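NADP-dependent glyceraldehyde-3-phosphate dehydrogenase (PDB 3PRL) probably oxidises glyceraldehyde 3-phosphate to 3-phosphoglycerate without a phosphorylation step, using NADP+ as the cofactor, as a member of the aldehyde dehydrogenase family. Local coordinates at residues D[113-116]-D[117-120]; D[223-226]-D[227-231]. All coordinates share one frame; numbering follows the deposited sequence.

Contact 1 (113-116 with 117-120) and contact 2 (223-226 with 227-231) are both local, each formed within one continuous piece of chain, and contact 1 comes first in sequence. Their centres lie about 29 Å apart and their nearest atoms about 21 Å, so they do not touch. Contact 1 belongs to the middle of the long helix 103-124, packed against helices 70-86, 167-178 and 466-472. Contact 2 comprises the short helix 223-227 and the start of the loop leading to strand 234-238. Contact 1 is thus buried and also faces two other subunits, its Thr113 side chain about 10 Å from that of Ser160 of the NADP(+) site, while contact 2 itself holds an NADP(+)-binding residue, Asp224.

Contact 1 (D[113-116]-D[117-120]); sequences TADI and IRHT
Ile117 begins a turn in the middle of the alpha-helix 103-124, where each amide of 117-120 is hydrogen-bonded to the carbonyl four residues earlier. Ile117 N donates to Thr113 O at 2.9 Å, and its side chain lies alongside that of Thr113, pointing the same way. The methyl Ile117 CD1 meets Thr113 CG2 at 3.7 Å, while Thr113 OG1 turns back to Glu109 O. Leu84 of helix 70-86 and Ala170 of helix 167-178 close over this pair.

At Arg118 the side chain bends at its third torsion, bringing the guanidinium back over its own helix. Ala114 O sits above one face of that group, near its rim, and also takes the bond from Arg118 N. Arg118 NH1 makes a salt bridge with Asp115 OD1, 3.3 Å, whose hydrogen bond is weak and bent (136°), with carboxylate and guanidinium planes 52° apart; Arg118 NH2 has a further salt bridge to Glu85 of helix 70-86.

His119 N bonds to Asp115 O at 3.2 Å, but its ring leads away from residues 113-116 to meet Phe137 of a second subunit, and its carbonyl accepts from Arg126 of a third.

Thr120 places OG1 beside its own backbone N (chi1 -68°), where it can fold back on the preceding turn. Ile116 O therefore accepts two bonds from opposite faces of its carbonyl plane, from Thr120 N at 3.0 Å and from Thr120 OG1 at 2.7 Å.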
loop_
_atom_site.group_PDB
_atom_site.type_symbol
_atom_site.label_atom_id
_atom_site.label_comp_id
_atom_site.label_asym_id
_atom_site.label_seq_id
_atom_site.Cartn_x
_atom_site.Cartn_y
_atom_site.Cartn_z
ATOM N N THR D 113 14.594 -19.089 13.547
ATOM C CA THR D 113 15.291 -18.786 12.297
ATOM C C THR D 113 14.494 -19.270 11.078
ATOM O O THR D 113 14.277 -18.500 10.135
ATOM C CB THR D 113 16.761 -19.340 12.287
ATOM O OG1 THR D 113 17.596 -18.541 13.133
ATOM C CG2 THR D 113 17.360 -19.341 10.894
ATOM N N ALA D 114 14.058 -20.535 11.110
ATOM C CA ALA D 114 13.241 -21.113 10.028
ATOM C C ALA D 114 11.917 -20.387 9.885
ATOM O O ALA D 114 11.395 -20.227 8.781
ATOM C CB ALA D 114 13.009 -22.620 10.237
ATOM N N ASP D 115 11.392 -19.926 11.010
ATOM C CA ASP D 115 10.193 -19.109 11.015
ATOM C C ASP D 115 10.414 -17.772 10.315
ATOM O O ASP D 115 9.530 -17.317 9.575
ATOM C CB ASP D 115 9.696 -18.886 12.436
ATOM C CG ASP D 115 9.106 -20.143 13.055
ATOM O OD1 ASP D 115 8.808 -21.123 12.324
ATOM O OD2 ASP D 115 8.928 -20.140 14.286
ATOM N N ILE D 116 11.577 -17.151 10.533
ATOM C CA ILE D 116 11.929 -15.901 9.843
ATOM C C ILE D 116 12.160 -16.111 8.347
ATOM O O ILE D 116 11.764 -15.264 7.526
ATOM C CB ILE D 116 13.177 -15.195 10.465
ATOM C CG1 ILE D 116 12.814 -14.515 11.785
ATOM C CG2 ILE D 116 13.708 -14.117 9.547
ATOM C CD1 ILE D 116 13.990 -14.479 12.790
ATOM N N ILE D 117 12.795 -17.220 7.992
ATOM C CA ILE D 117 13.081 -17.539 6.605
ATOM C C ILE D 117 11.785 -17.812 5.813
ATOM O O ILE D 117 11.664 -17.382 4.664
ATOM C CB ILE D 117 14.079 -18.720 6.500
ATOM C CG1 ILE D 117 15.460 -18.299 7.033
ATOM C CG2 ILE D 117 14.176 -19.280 5.069
ATOM C CD1 ILE D 117 16.338 -19.447 7.388
ATOM N N ARG D 118 10.820 -18.508 6.421
ATOM C CA ARG D 118 9.563 -18.797 5.712
ATOM C C ARG D 118 8.741 -17.532 5.493
ATOM O O ARG D 118 8.233 -17.302 4.405
ATOM C CB ARG D 118 8.753 -19.871 6.434
ATOM C CG ARG D 118 9.432 -21.223 6.421
ATOM C CD ARG D 118 8.435 -22.324 6.569
ATOM N NE ARG D 118 8.958 -23.390 7.408
ATOM C CZ ARG D 118 8.816 -23.431 8.726
ATOM N NH1 ARG D 118 8.157 -22.460 9.365
ATOM N NH2 ARG D 118 9.328 -24.451 9.407
ATOM N N HIS D 119 8.649 -16.706 6.527
ATOM C CA HIS D 119 7.870 -15.468 6.501
ATOM C C HIS D 119 8.449 -14.419 5.560
ATOM O O HIS D 119 7.700 -13.637 4.974
ATOM C CB HIS D 119 7.756 -14.903 7.907
ATOM C CG HIS D 119 6.613 -13.959 8.078
ATOM N ND1 HIS D 119 5.377 -14.363 8.536
ATOM C CD2 HIS D 119 6.512 -12.632 7.836
ATOM C CE1 HIS D 119 4.567 -13.323 8.578
ATOM N NE2 HIS D 119 5.230 -12.263 8.153
ATOM N N THR D 120 9.783 -14.410 5.456
ATOM C CA THR D 120 10.562 -13.613 4.510
ATOM C C THR D 120 10.281 -14.058 3.076
ATOM O O THR D 120 10.088 -13.221 2.183
ATOM C CB THR D 120 12.116 -13.755 4.792
ATOM O OG1 THR D 120 12.457 -13.146 6.041
ATOM C CG2 THR D 120 12.946 -13.102 3.722
#

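Contact 2 (D[223-226]-D[227-231])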
loop_
_atom_site.group_PDB
_atom_site.type_symbol
_atom_site.label_atom_id
_atom_site.label_comp_id
_atom_site.label_asym_id
_atom_site.label_seq_id
_atom_site.Cartn_x
_atom_site.Cartn_y
_atom_site.Cartn_z
ATOM N N GLY D 223 38.846 -8.087 7.133
ATOM C CA GLY D 223 37.957 -7.023 7.607
ATOM C C GLY D 223 37.776 -5.859 6.648
ATOM O O GLY D 223 36.773 -5.785 5.935
ATOM N N ASP D 224 38.755 -4.958 6.626
ATOM C CA ASP D 224 38.715 -3.756 5.788
ATOM C C ASP D 224 38.530 -4.039 4.290
ATOM O O ASP D 224 37.692 -3.403 3.639
ATOM C CB ASP D 224 39.976 -2.912 6.001
ATOM C CG ASP D 224 40.119 -2.400 7.432
ATOM O OD1 ASP D 224 39.105 -2.040 8.081
ATOM O OD2 ASP D 224 41.270 -2.347 7.901
ATOM N N HIS D 225 39.305 -4.993 3.765
ATOM C CA HIS D 225 39.282 -5.403 2.348
ATOM C C HIS D 225 37.872 -5.732 1.832
ATOM O O HIS D 225 37.538 -5.408 0.689
ATOM C CB HIS D 225 40.210 -6.607 2.147
ATOM C CG HIS D 225 40.337 -7.066 0.723
ATOM N ND1 HIS D 225 41.177 -6.458 -0.190
ATOM C CD2 HIS D 225 39.748 -8.095 0.063
ATOM C CE1 HIS D 225 41.095 -7.086 -1.351
ATOM N NE2 HIS D 225 40.237 -8.084 -1.224
ATOM N N LEU D 226 37.062 -6.379 2.671
ATOM C CA LEU D 226 35.678 -6.674 2.327
ATOM C C LEU D 226 34.864 -5.393 2.227
ATOM O O LEU D 226 34.261 -5.117 1.199
ATOM C CB LEU D 226 35.043 -7.597 3.362
ATOM C CG LEU D 226 35.390 -9.083 3.359
ATOM C CD1 LEU D 226 35.288 -9.644 4.772
ATOM C CD2 LEU D 226 34.475 -9.839 2.417
ATOM N N VAL D 227 34.876 -4.613 3.302
ATOM C CA VAL D 227 34.064 -3.412 3.441
ATOM C C VAL D 227 34.398 -2.350 2.389
ATOM O O VAL D 227 33.533 -1.553 2.011
ATOM C CB VAL D 227 34.146 -2.888 4.911
ATOM C CG1 VAL D 227 34.178 -1.382 5.012
ATOM C CG2 VAL D 227 33.002 -3.458 5.723
ATOM N N GLU D 228 35.639 -2.394 1.900
ATOM C CA GLU D 228 36.168 -1.476 0.894
ATOM C C GLU D 228 36.053 -1.974 -0.550
ATOM O O GLU D 228 36.483 -1.290 -1.464
ATOM C CB GLU D 228 37.644 -1.174 1.193
ATOM C CG GLU D 228 37.894 -0.373 2.468
ATOM C CD GLU D 228 39.380 -0.220 2.823
ATOM O OE1 GLU D 228 40.236 -0.920 2.232
ATOM O OE2 GLU D 228 39.692 0.604 3.716
ATOM N N HIS D 229 35.490 -3.161 -0.755
ATOM C CA HIS D 229 35.513 -3.811 -2.072
ATOM C C HIS D 229 34.491 -3.264 -3.070
ATOM O O HIS D 229 33.283 -3.357 -2.818
ATOM C CB HIS D 229 35.298 -5.322 -1.916
ATOM C CG HIS D 229 35.998 -6.137 -2.957
ATOM N ND1 HIS D 229 35.495 -6.311 -4.227
ATOM C CD2 HIS D 229 37.158 -6.829 -2.912
ATOM C CE1 HIS D 229 36.321 -7.070 -4.923
ATOM N NE2 HIS D 229 37.340 -7.397 -4.148
ATOM N N PRO D 230 34.966 -2.731 -4.226
ATOM C CA PRO D 230 34.053 -2.232 -5.256
ATOM C C PRO D 230 33.000 -3.255 -5.708
ATOM O O PRO D 230 31.957 -2.862 -6.235
ATOM C CB PRO D 230 34.988 -1.862 -6.422
ATOM C CG PRO D 230 36.256 -2.590 -6.157
ATOM C CD PRO D 230 36.373 -2.644 -4.665
ATOM N N GLY D 231 33.261 -4.545 -5.474
ATOM C CA GLY D 231 32.315 -5.619 -5.821
ATOM C C GLY D 231 31.106 -5.766 -4.912
ATOM O O GLY D 231 30.211 -6.560 -5.192
#
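The contact between His225 and His229 is a local one, an aromatic pair four residues apart where the short helix 223-227 runs out into the loop before strand 234-238. The two side chains lie side by side and point the same way, yet their rings are turned steeply against each other. Their planes meet at 78° with centroids 5.3 Å apart, an offset edge-to-face pair in which His229 offers its edge to the face of His225. The closest approach is His229 CD2 to His225 NE2, 3.7 Å. With CG anti to the backbone N (chi1 -176°), the His225 ring is carried along the helix toward its partner.

Both NE2 atoms are hydrogen-bonded to Asn52 OD1 of helix 48-65, which ties the pair together from outside. The other nitrogen of His229 is also engaged: His229 ND1 accepts from Gly231 N at 3.1 Å, close to the ring plane. This ring is consequently held from two sides and its rotation is probably fixed.

The backbone shows the helix ending. Val227 N reaches Gly223 O only weakly, at 3.5 Å, whereas Glu228 N makes a shorter bond to Asp224 O, 2.9 Å. The CB and CG of Glu228 also lie against that oxygen. One residue on, His229 N turns to Leu226 O at 3.0 Å, approaching from above the carbonyl plane.

Val227 and Glu228 pack on Lys250 of helix 241-250, and Leu226 lies close to Lys186 of the cofactor site. Asp224, itself an NADP(+)-binding residue, places this short helix in the dinucleotide-binding, Rossmann-like region of the aldehyde dehydrogenase fold, at the helical connection that leads into strand 234-238.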